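Local coordinates for 33-36 kDa outer membrane protein (Acinetobacter baumannii, PDB 6GIE) that probably acts as a porin, a beta-barrel channel of the outer membrane that may admit small solutes, possibly including carbapenems, at residues T50-N55 with N70-V75; V268-V273 with I288-K293. All coordinates share one frame; numbering follows the deposited sequence.

Leaving the N-terminal strand 22-35, the chain follows strand 43-52 into a corner, then passes through strand 55-57 and the short helix 66-69 before returning on strand 74-83. Contact 1 (50-55 with 70-75) closes that excursion where strand pairing gives way to loop. Many strands later, contact 2 (268-273 with 288-293) joins the arms of the last hairpin. The two are in series, neither nested nor crossed, with centres about 24 Å apart and nearest atoms about 8 Å apart. Strand 22-35 relates them: it pairs with strand 43-52 and also with the final strand 285-295, the antiparallel closure expected of a porin barrel.

Contact 1: residues T50-N55 with N70-V75; sequences TYYFKN and NQASNV
Tyr51 and Val75 form an antiparallel hydrogen-bonded pair, with Tyr51 N to Val75 O at 2.9 Å and nearly straight, and Val75 N to Tyr51 O at 3.2 Å; beyond the non-hydrogen-bonded pair Tyr52-Asn74, Phe53 N reaches Ser73 O at 3.0 Å as segment 50-55 turns a corner at Phe53 and Lys54. Ser73 O also meets a water, which accepts from Lys54 N at 2.9 Å. The Phe53 ring folds back over the opposing backbone: Asn74 CA makes a CH-pi contact over one face, 4.0 Å from the ring centroid and 23° off the normal, while Ser73 CB touches CD2. On the other side of the sheet, Tyr52 and Asn74 lie alongside each other, pointing the same way, with ring and amide planes 57° apart. Tyr52 CD1 packs on Ala72 CB at 3.7 Å, and Thr50 CG2 lies over a face of the same ring, toward its rim. That methyl also meets Asn74 OD1 at 3.5 Å. Asn74 CG sits between its own backbone N and carbonyl carbon (chi1 70°), a placement that lets ND2 turn back along its chain to donate to Ala72 O at 3.0 Å, with the acceptor in the amide plane. A second acceptor for ND2 is Glu102 on strand 94-105, and Ser73 OG bonds to Tyr104 N there. Strands 43-52 and 74-83 are antiparallel neighbours in the barrel wall, the latter entered from helix 66-69 through a Schellman motif with Gln71 at positive phi. Two acceptors thus fix the rotation of the buried Asn74 amide.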
ATOM      1  N   THR A  50       1.678   3.434 -12.134  1.00 16.99           N
ATOM      2  CA  THR A  50       2.228   4.581 -11.466  1.00 19.83           C
ATOM      3  C   THR A  50       3.323   5.352 -12.255  1.00 18.49           C
ATOM      4  O   THR A  50       4.253   4.786 -12.812  1.00 17.13           O
ATOM      5  CB  THR A  50       2.723   4.156 -10.046  1.00 16.53           C
ATOM      6  OG1 THR A  50       1.650   3.478  -9.412  1.00 15.22           O
ATOM      7  CG2 THR A  50       3.037   5.396  -9.209  1.00 14.55           C
ATOM      8  N   TYR A  51       3.190   6.655 -12.269  1.00 20.36           N
ATOM      9  CA  TYR A  51       4.217   7.522 -12.840  1.00 21.55           C
ATOM     10  C   TYR A  51       4.880   8.381 -11.746  1.00 20.32           C
ATOM     11  O   TYR A  51       4.252   9.203 -11.133  1.00 20.08           O
ATOM     12  CB  TYR A  51       3.592   8.429 -13.885  1.00 24.28           C
ATOM     13  CG  TYR A  51       4.577   9.456 -14.411  1.00 29.21           C
ATOM     14  CD1 TYR A  51       5.681   9.054 -15.113  1.00 32.20           C
ATOM     15  CD2 TYR A  51       4.399  10.822 -14.200  1.00 31.57           C
ATOM     16  CE1 TYR A  51       6.602   9.962 -15.589  1.00 34.79           C
ATOM     17  CE2 TYR A  51       5.324  11.737 -14.695  1.00 34.12           C
ATOM     18  CZ  TYR A  51       6.431  11.279 -15.376  1.00 35.70           C
ATOM     19  OH  TYR A  51       7.386  12.119 -15.904  1.00 46.44           O
ATOM     20  N   TYR A  52       6.176   8.204 -11.572  1.00 21.92           N
ATOM     21  CA  TYR A  52       6.946   8.970 -10.606  1.00 23.19           C
ATOM     22  C   TYR A  52       7.507  10.166 -11.316  1.00 25.01           C
ATOM     23  O   TYR A  52       7.964  10.079 -12.481  1.00 24.44           O
ATOM     24  CB  TYR A  52       8.035   8.102  -9.970  1.00 23.52           C
ATOM     25  CG  TYR A  52       7.441   6.897  -9.251  1.00 20.39           C
ATOM     26  CD1 TYR A  52       7.090   6.983  -7.943  1.00 18.91           C
ATOM     27  CD2 TYR A  52       7.239   5.685  -9.892  1.00 21.50           C
ATOM     28  CE1 TYR A  52       6.486   5.956  -7.259  1.00 18.30           C
ATOM     29  CE2 TYR A  52       6.693   4.588  -9.192  1.00 25.70           C
ATOM     30  CZ  TYR A  52       6.313   4.746  -7.847  1.00 22.20           C
ATOM     31  OH  TYR A  52       5.762   3.732  -7.068  1.00 20.18           O
ATOM     32  N   PHE A  53       7.423  11.317 -10.648  1.00 24.00           N
ATOM     33  CA  PHE A  53       7.800  12.565 -11.330  1.00 25.71           C
ATOM     34  C   PHE A  53       9.296  12.598 -11.477  1.00 25.44           C
ATOM     35  O   PHE A  53       9.806  13.263 -12.301  1.00 24.75           O
ATOM     36  CB  PHE A  53       7.360  13.782 -10.532  1.00 26.83           C
ATOM     37  CG  PHE A  53       5.876  13.870 -10.299  1.00 29.33           C
ATOM     38  CD1 PHE A  53       4.958  13.097 -11.010  1.00 33.65           C
ATOM     39  CD2 PHE A  53       5.385  14.793  -9.386  1.00 31.68           C
ATOM     40  CE1 PHE A  53       3.592  13.217 -10.788  1.00 28.52           C
ATOM     41  CE2 PHE A  53       4.036  14.898  -9.156  1.00 29.58           C
ATOM     42  CZ  PHE A  53       3.142  14.133  -9.856  1.00 29.04           C
ATOM     43  N   LYS A  54      10.015  11.880 -10.637  1.00 27.11           N
ATOM     44  CA  LYS A  54      11.454  11.852 -10.763  1.00 31.43           C
ATOM     45  C   LYS A  54      11.869  10.379 -10.797  1.00 28.63           C
ATOM     46  O   LYS A  54      11.100   9.526 -10.368  1.00 23.24           O
ATOM     47  CB  LYS A  54      12.004  12.617  -9.560  1.00 46.54           C
ATOM     48  CG  LYS A  54      13.481  12.488  -9.201  1.00 55.11           C
ATOM     49  CD  LYS A  54      14.009  13.734  -8.463  1.00 54.05           C
ATOM     50  CE  LYS A  54      13.080  14.306  -7.372  1.00 68.63           C
ATOM     51  NZ  LYS A  54      13.106  15.821  -7.318  1.00 67.01           N
ATOM     52  N   ASN A  55      13.032  10.115 -11.388  1.00 27.90           N
ATOM     53  CA  ASN A  55      13.704   8.859 -11.340  1.00 31.17           C
ATOM     54  C   ASN A  55      13.744   8.344  -9.898  1.00 30.79           C
ATOM     55  O   ASN A  55      14.074   9.096  -8.976  1.00 27.91           O
ATOM     56  CB  ASN A  55      15.115   9.027 -11.879  1.00 40.50           C
ATOM     57  CG  ASN A  55      15.778   7.712 -12.197  1.00 56.29           C
ATOM     58  OD1 ASN A  55      15.147   6.643 -12.173  1.00 60.24           O
ATOM     59  ND2 ASN A  55      17.072   7.779 -12.522  1.00 79.02           N
ATOM     60  N   ASN A  70      12.832   7.137  -1.586  1.00 21.91           N
ATOM     61  CA  ASN A  70      13.278   8.378  -2.083  1.00 24.86           C
ATOM     62  C   ASN A  70      12.213   9.502  -2.158  1.00 22.28           C
ATOM     63  O   ASN A  70      12.419  10.490  -2.790  1.00 21.43           O
ATOM     64  CB  ASN A  70      14.421   8.360  -3.149  1.00 35.64           C
ATOM     65  CG  ASN A  70      14.426   7.210  -4.143  1.00 26.25           C
ATOM     66  OD1 ASN A  70      14.641   7.529  -5.266  1.00 27.66           O
ATOM     67  ND2 ASN A  70      14.482   5.899  -3.722  1.00 22.19           N
ATOM     68  N   GLN A  71      11.124   9.340  -1.401  1.00 23.44           N
ATOM     69  CA  GLN A  71      10.089  10.359  -1.270  1.00 26.27           C
ATOM     70  C   GLN A  71       9.672  10.759  -2.655  1.00 20.26           C
ATOM     71  O   GLN A  71       9.665  11.923  -3.004  1.00 18.39           O
ATOM     72  CB  GLN A  71      10.619  11.553  -0.444  1.00 28.98           C
ATOM     73  CG  GLN A  71      10.921  11.048   0.971  1.00 34.79           C
ATOM     74  CD  GLN A  71      11.757  12.005   1.796  1.00 56.02           C
ATOM     75  OE1 GLN A  71      11.314  13.093   2.108  1.00 48.88           O
ATOM     76  NE2 GLN A  71      12.964  11.581   2.175  1.00 71.31           N
ATOM     77  N   ALA A  72       9.307   9.761  -3.449  1.00 17.55           N
ATOM     78  CA  ALA A  72       9.008   9.992  -4.857  1.00 17.21           C
ATOM     79  C   ALA A  72       7.538  10.366  -5.022  1.00 17.02           C
ATOM     80  O   ALA A  72       6.619   9.526  -4.920  1.00 15.02           O
ATOM     81  CB  ALA A  72       9.321   8.750  -5.631  1.00 18.37           C
ATOM     82  N   SER A  73       7.308  11.655  -5.270  1.00 16.53           N
ATOM     83  CA  SER A  73       5.999  12.129  -5.735  1.00 18.07           C
ATOM     84  C   SER A  73       5.583  11.406  -7.053  1.00 18.31           C
ATOM     85  O   SER A  73       6.461  11.033  -7.870  1.00 19.16           O
ATOM     86  CB  SER A  73       6.080  13.619  -6.003  1.00 18.17           C
ATOM     87  OG  SER A  73       6.496  14.256  -4.791  1.00 17.78           O
ATOM     88  N   ASN A  74       4.270  11.279  -7.218  1.00 16.20           N
ATOM     89  CA  ASN A  74       3.684  10.553  -8.273  1.00 17.50           C
ATOM     90  C   ASN A  74       2.147  10.670  -8.405  1.00 19.21           C
ATOM     91  O   ASN A  74       1.401  11.131  -7.498  1.00 16.59           O
ATOM     92  CB  ASN A  74       4.002   9.049  -8.053  1.00 16.73           C
ATOM     93  CG  ASN A  74       3.273   8.471  -6.875  1.00 18.15           C
ATOM     94  OD1 ASN A  74       2.139   8.037  -7.025  1.00 21.97           O
ATOM     95  ND2 ASN A  74       3.924   8.438  -5.678  1.00 15.39           N
ATOM     96  N   VAL A  75       1.679  10.151  -9.533  1.00 19.77           N
ATOM     97  CA  VAL A  75       0.296   9.929  -9.714  1.00 21.77           C
ATOM     98  C   VAL A  75       0.151   8.519 -10.202  1.00 22.25           C
ATOM     99  O   VAL A  75       1.038   7.984 -10.908  1.00 19.42           O
ATOM    100  CB  VAL A  75      -0.293  10.861 -10.789  1.00 26.27           C
ATOM    101  CG1 VAL A  75       0.391  10.676 -12.144  1.00 29.47           C
ATOM    102  CG2 VAL A  75      -1.788  10.609 -10.986  1.00 29.69           C
TER
HETATM  103  O   HOH W   1       9.311  11.068  -7.946  1.00 28.07           O

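Contact 2: residues V268-V273 with I288-K293; sequences VGADFV and IGLNAK. With C8E ((hydroxyethyloxy)tri(ethyloxy)octane), chain C.
Ile288 CD1 lies 3.6 Å from Asp271 O, at the end of the register where Ile288 is opposite Phe272. At Gly289, O accepts a 2.8 Å bond from Asp271 N, while the return bond from Gly289 N to Asp271 O is weak. Leu290 pairs with Ala270 on the apolar face, where Leu290 CD2 meets Ala270 CB at 3.9 Å. That alanine methyl also lies 3.6 Å from C10 of the C8E detergent, evidence that this face probably meets lipid in the membrane. Asn291 pairs with Gly269 through two backbone bonds, N to Gly269 O and O from Gly269 N, both 2.8 Å. With chi1 at 62° the amide of Asn291 swings over Gly269, whose missing side chain leaves room for OD1. From there ND2 gives Asp271 OD2 a weak 2.9 Å bond, amide and carboxylate planes 29° apart, and a water at Asp271 OD1 is a further, weak partner of ND2. Next, Ala292 CB touches Val268 CG1 at 4.2 Å. Lys293 ends the segment with NZ bonded to Gln259. The hairpin lies between strand 252-261, beside 266-276, and strand 22-35, beside 285-295; Gln30 of strand 22-35 touches both Asp271 and Asn291.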
ATOM      1  N   VAL A 268       7.207 -10.801  -8.165  1.00 16.78           N
ATOM      2  CA  VAL A 268       5.954 -11.514  -8.014  1.00 15.35           C
ATOM      3  C   VAL A 268       5.714 -11.742  -6.556  1.00 14.70           C
ATOM      4  O   VAL A 268       6.650 -11.651  -5.718  1.00 13.40           O
ATOM      5  CB  VAL A 268       6.024 -12.844  -8.712  1.00 16.89           C
ATOM      6  CG1 VAL A 268       6.172 -12.607 -10.225  1.00 17.12           C
ATOM      7  CG2 VAL A 268       7.198 -13.671  -8.186  1.00 17.44           C
ATOM      8  N   GLY A 269       4.452 -12.056  -6.251  1.00 14.59           N
ATOM      9  CA  GLY A 269       4.024 -12.157  -4.905  1.00 12.97           C
ATOM     10  C   GLY A 269       2.752 -12.890  -4.669  1.00 13.38           C
ATOM     11  O   GLY A 269       1.991 -13.195  -5.583  1.00 13.29           O
ATOM     12  N   ALA A 270       2.514 -13.122  -3.373  1.00 13.33           N
ATOM     13  CA  ALA A 270       1.428 -13.940  -2.941  1.00 14.34           C
ATOM     14  C   ALA A 270       0.811 -13.413  -1.683  1.00 14.19           C
ATOM     15  O   ALA A 270       1.520 -12.883  -0.816  1.00 13.58           O
ATOM     16  CB  ALA A 270       1.932 -15.411  -2.752  1.00 14.86           C
ATOM     17  N   ASP A 271      -0.493 -13.628  -1.528  1.00 16.21           N
ATOM     18  CA  ASP A 271      -1.199 -13.115  -0.328  1.00 18.06           C
ATOM     19  C   ASP A 271      -2.210 -14.145   0.133  1.00 18.06           C
ATOM     20  O   ASP A 271      -2.931 -14.766  -0.688  1.00 17.72           O
ATOM     21  CB  ASP A 271      -1.962 -11.797  -0.633  1.00 20.43           C
ATOM     22  CG  ASP A 271      -1.105 -10.755  -1.325  1.00 26.96           C
ATOM     23  OD1 ASP A 271      -0.148 -10.235  -0.679  1.00 31.50           O
ATOM     24  OD2 ASP A 271      -1.364 -10.479  -2.538  1.00 32.56           O
ATOM     25  N   PHE A 272      -2.277 -14.344   1.441  1.00 17.88           N
ATOM     26  CA  PHE A 272      -3.259 -15.224   2.001  1.00 19.56           C
ATOM     27  C   PHE A 272      -3.922 -14.451   3.121  1.00 21.48           C
ATOM     28  O   PHE A 272      -3.234 -14.017   4.055  1.00 24.03           O
ATOM     29  CB  PHE A 272      -2.604 -16.508   2.529  1.00 20.12           C
ATOM     30  CG  PHE A 272      -3.545 -17.371   3.324  1.00 22.16           C
ATOM     31  CD1 PHE A 272      -4.833 -17.616   2.869  1.00 24.14           C
ATOM     32  CD2 PHE A 272      -3.144 -17.998   4.458  1.00 25.52           C
ATOM     33  CE1 PHE A 272      -5.725 -18.411   3.566  1.00 26.34           C
ATOM     34  CE2 PHE A 272      -4.030 -18.841   5.163  1.00 27.78           C
ATOM     35  CZ  PHE A 272      -5.333 -19.017   4.726  1.00 27.22           C
ATOM     36  N   VAL A 273      -5.250 -14.347   3.084  1.00 23.38           N
ATOM     37  CA  VAL A 273      -5.989 -13.421   3.976  1.00 23.69           C
ATOM     38  C   VAL A 273      -7.212 -14.097   4.501  1.00 25.93           C
ATOM     39  O   VAL A 273      -7.986 -14.672   3.743  1.00 28.29           O
ATOM     40  CB  VAL A 273      -6.344 -12.109   3.269  1.00 26.03           C
ATOM     41  CG1 VAL A 273      -7.118 -11.145   4.174  1.00 27.10           C
ATOM     42  CG2 VAL A 273      -5.064 -11.388   2.844  1.00 26.07           C
ATOM     43  N   ILE A 288      -6.975 -16.104  -1.305  1.00 28.56           N
ATOM     44  CA  ILE A 288      -5.675 -16.433  -1.832  1.00 24.34           C
ATOM     45  C   ILE A 288      -5.435 -15.479  -3.017  1.00 22.46           C
ATOM     46  O   ILE A 288      -6.338 -15.166  -3.775  1.00 20.58           O
ATOM     47  CB  ILE A 288      -5.581 -17.946  -2.130  1.00 28.50           C
ATOM     48  CG1 ILE A 288      -4.303 -18.280  -2.882  1.00 31.47           C
ATOM     49  CG2 ILE A 288      -6.763 -18.431  -2.964  1.00 30.15           C
ATOM     50  CD1 ILE A 288      -3.068 -18.128  -2.049  1.00 37.10           C
ATOM     51  N   GLY A 289      -4.202 -15.020  -3.171  1.00 20.73           N
ATOM     52  CA  GLY A 289      -3.876 -14.003  -4.127  1.00 19.69           C
ATOM     53  C   GLY A 289      -2.456 -14.101  -4.629  1.00 19.20           C
ATOM     54  O   GLY A 289      -1.572 -14.512  -3.902  1.00 20.38           O
ATOM     55  N   LEU A 290      -2.283 -13.798  -5.913  1.00 18.46           N
ATOM     56  CA  LEU A 290      -1.021 -13.667  -6.543  1.00 17.58           C
ATOM     57  C   LEU A 290      -0.935 -12.299  -7.206  1.00 17.99           C
ATOM     58  O   LEU A 290      -1.910 -11.799  -7.757  1.00 16.59           O
ATOM     59  CB  LEU A 290      -0.890 -14.706  -7.649  1.00 18.95           C
ATOM     60  CG  LEU A 290      -0.818 -16.178  -7.208  1.00 21.34           C
ATOM     61  CD1 LEU A 290      -0.477 -17.043  -8.415  1.00 25.97           C
ATOM     62  CD2 LEU A 290       0.191 -16.442  -6.132  1.00 21.15           C
ATOM     63  N   ASN A 291       0.265 -11.763  -7.222  1.00 17.71           N
ATOM     64  CA  ASN A 291       0.497 -10.513  -7.816  1.00 20.14           C
ATOM     65  C   ASN A 291       1.874 -10.424  -8.515  1.00 20.72           C
ATOM     66  O   ASN A 291       2.774 -11.265  -8.333  1.00 16.80           O
ATOM     67  CB  ASN A 291       0.282  -9.407  -6.771  1.00 20.00           C
ATOM     68  CG  ASN A 291       1.232  -9.514  -5.638  1.00 23.81           C
ATOM     69  OD1 ASN A 291       2.429  -9.266  -5.807  1.00 30.25           O
ATOM     70  ND2 ASN A 291       0.734  -9.951  -4.472  1.00 27.99           N
ATOM     71  N   ALA A 292       2.009  -9.390  -9.343  1.00 20.17           N
ATOM     72  CA  ALA A 292       3.213  -9.206 -10.102  1.00 22.66           C
ATOM     73  C   ALA A 292       3.426  -7.757 -10.410  1.00 24.69           C
ATOM     74  O   ALA A 292       2.436  -7.003 -10.555  1.00 21.85           O
ATOM     75  CB  ALA A 292       3.102  -9.967 -11.422  1.00 22.25           C
ATOM     76  N   LYS A 293       4.690  -7.373 -10.591  1.00 21.71           N
ATOM     77  CA  LYS A 293       4.959  -5.994 -10.911  1.00 22.16           C
ATOM     78  C   LYS A 293       6.207  -5.783 -11.770  1.00 22.48           C
ATOM     79  O   LYS A 293       7.198  -6.529 -11.657  1.00 20.60           O
ATOM     80  CB  LYS A 293       4.998  -5.179  -9.609  1.00 24.67           C
ATOM     81  CG  LYS A 293       6.358  -4.944  -9.035  1.00 25.52           C
ATOM     82  CD  LYS A 293       6.346  -4.193  -7.684  1.00 25.53           C
ATOM     83  CE  LYS A 293       5.038  -4.320  -6.880  1.00 24.74           C
ATOM     84  NZ  LYS A 293       5.291  -4.015  -5.439  1.00 30.14           N
TER
HETATM   85  C6  C8E C 302       9.076 -16.238  -2.025  1.00 19.29           C
HETATM   86  C7  C8E C 302       7.625 -15.968  -2.294  1.00 16.75           C
HETATM   87  C8  C8E C 302       7.426 -15.026  -3.461  1.00 15.04           C
HETATM   88  O9  C8E C 302       6.613 -15.657  -4.475  1.00 23.92           O
HETATM   89  C10 C8E C 302       5.227 -15.811  -4.191  1.00 21.55           C
HETATM   90  C11 C8E C 302       4.497 -16.583  -5.283  1.00 30.27           C
HETATM   91  O12 C8E C 302       4.178 -17.959  -4.996  1.00 27.88           O
HETATM   92  C13 C8E C 302       4.077 -18.356  -3.657  1.00 27.32           C
HETATM   93  C14 C8E C 302       3.080 -19.468  -3.425  1.00 24.31           C
HETATM   94  O15 C8E C 302       2.627 -19.125  -2.117  1.00 22.86           O
HETATM   95  C16 C8E C 302       1.550 -19.820  -1.567  1.00 31.39           C
HETATM   96  C17 C8E C 302       0.810 -18.832  -0.684  1.00 28.08           C
HETATM   97  O18 C8E C 302       1.682 -17.879  -0.091  1.00 26.32           O
HETATM   98  C19 C8E C 302       0.918 -16.863   0.575  1.00 28.68           C
HETATM   99  C20 C8E C 302       1.848 -15.838   1.219  1.00 33.14           C
HETATM  100  O21 C8E C 302       2.034 -16.125   2.612  1.00 30.44           O
HETATM  101  O   HOH W   2       2.456 -10.033  -1.472  1.00 25.31           O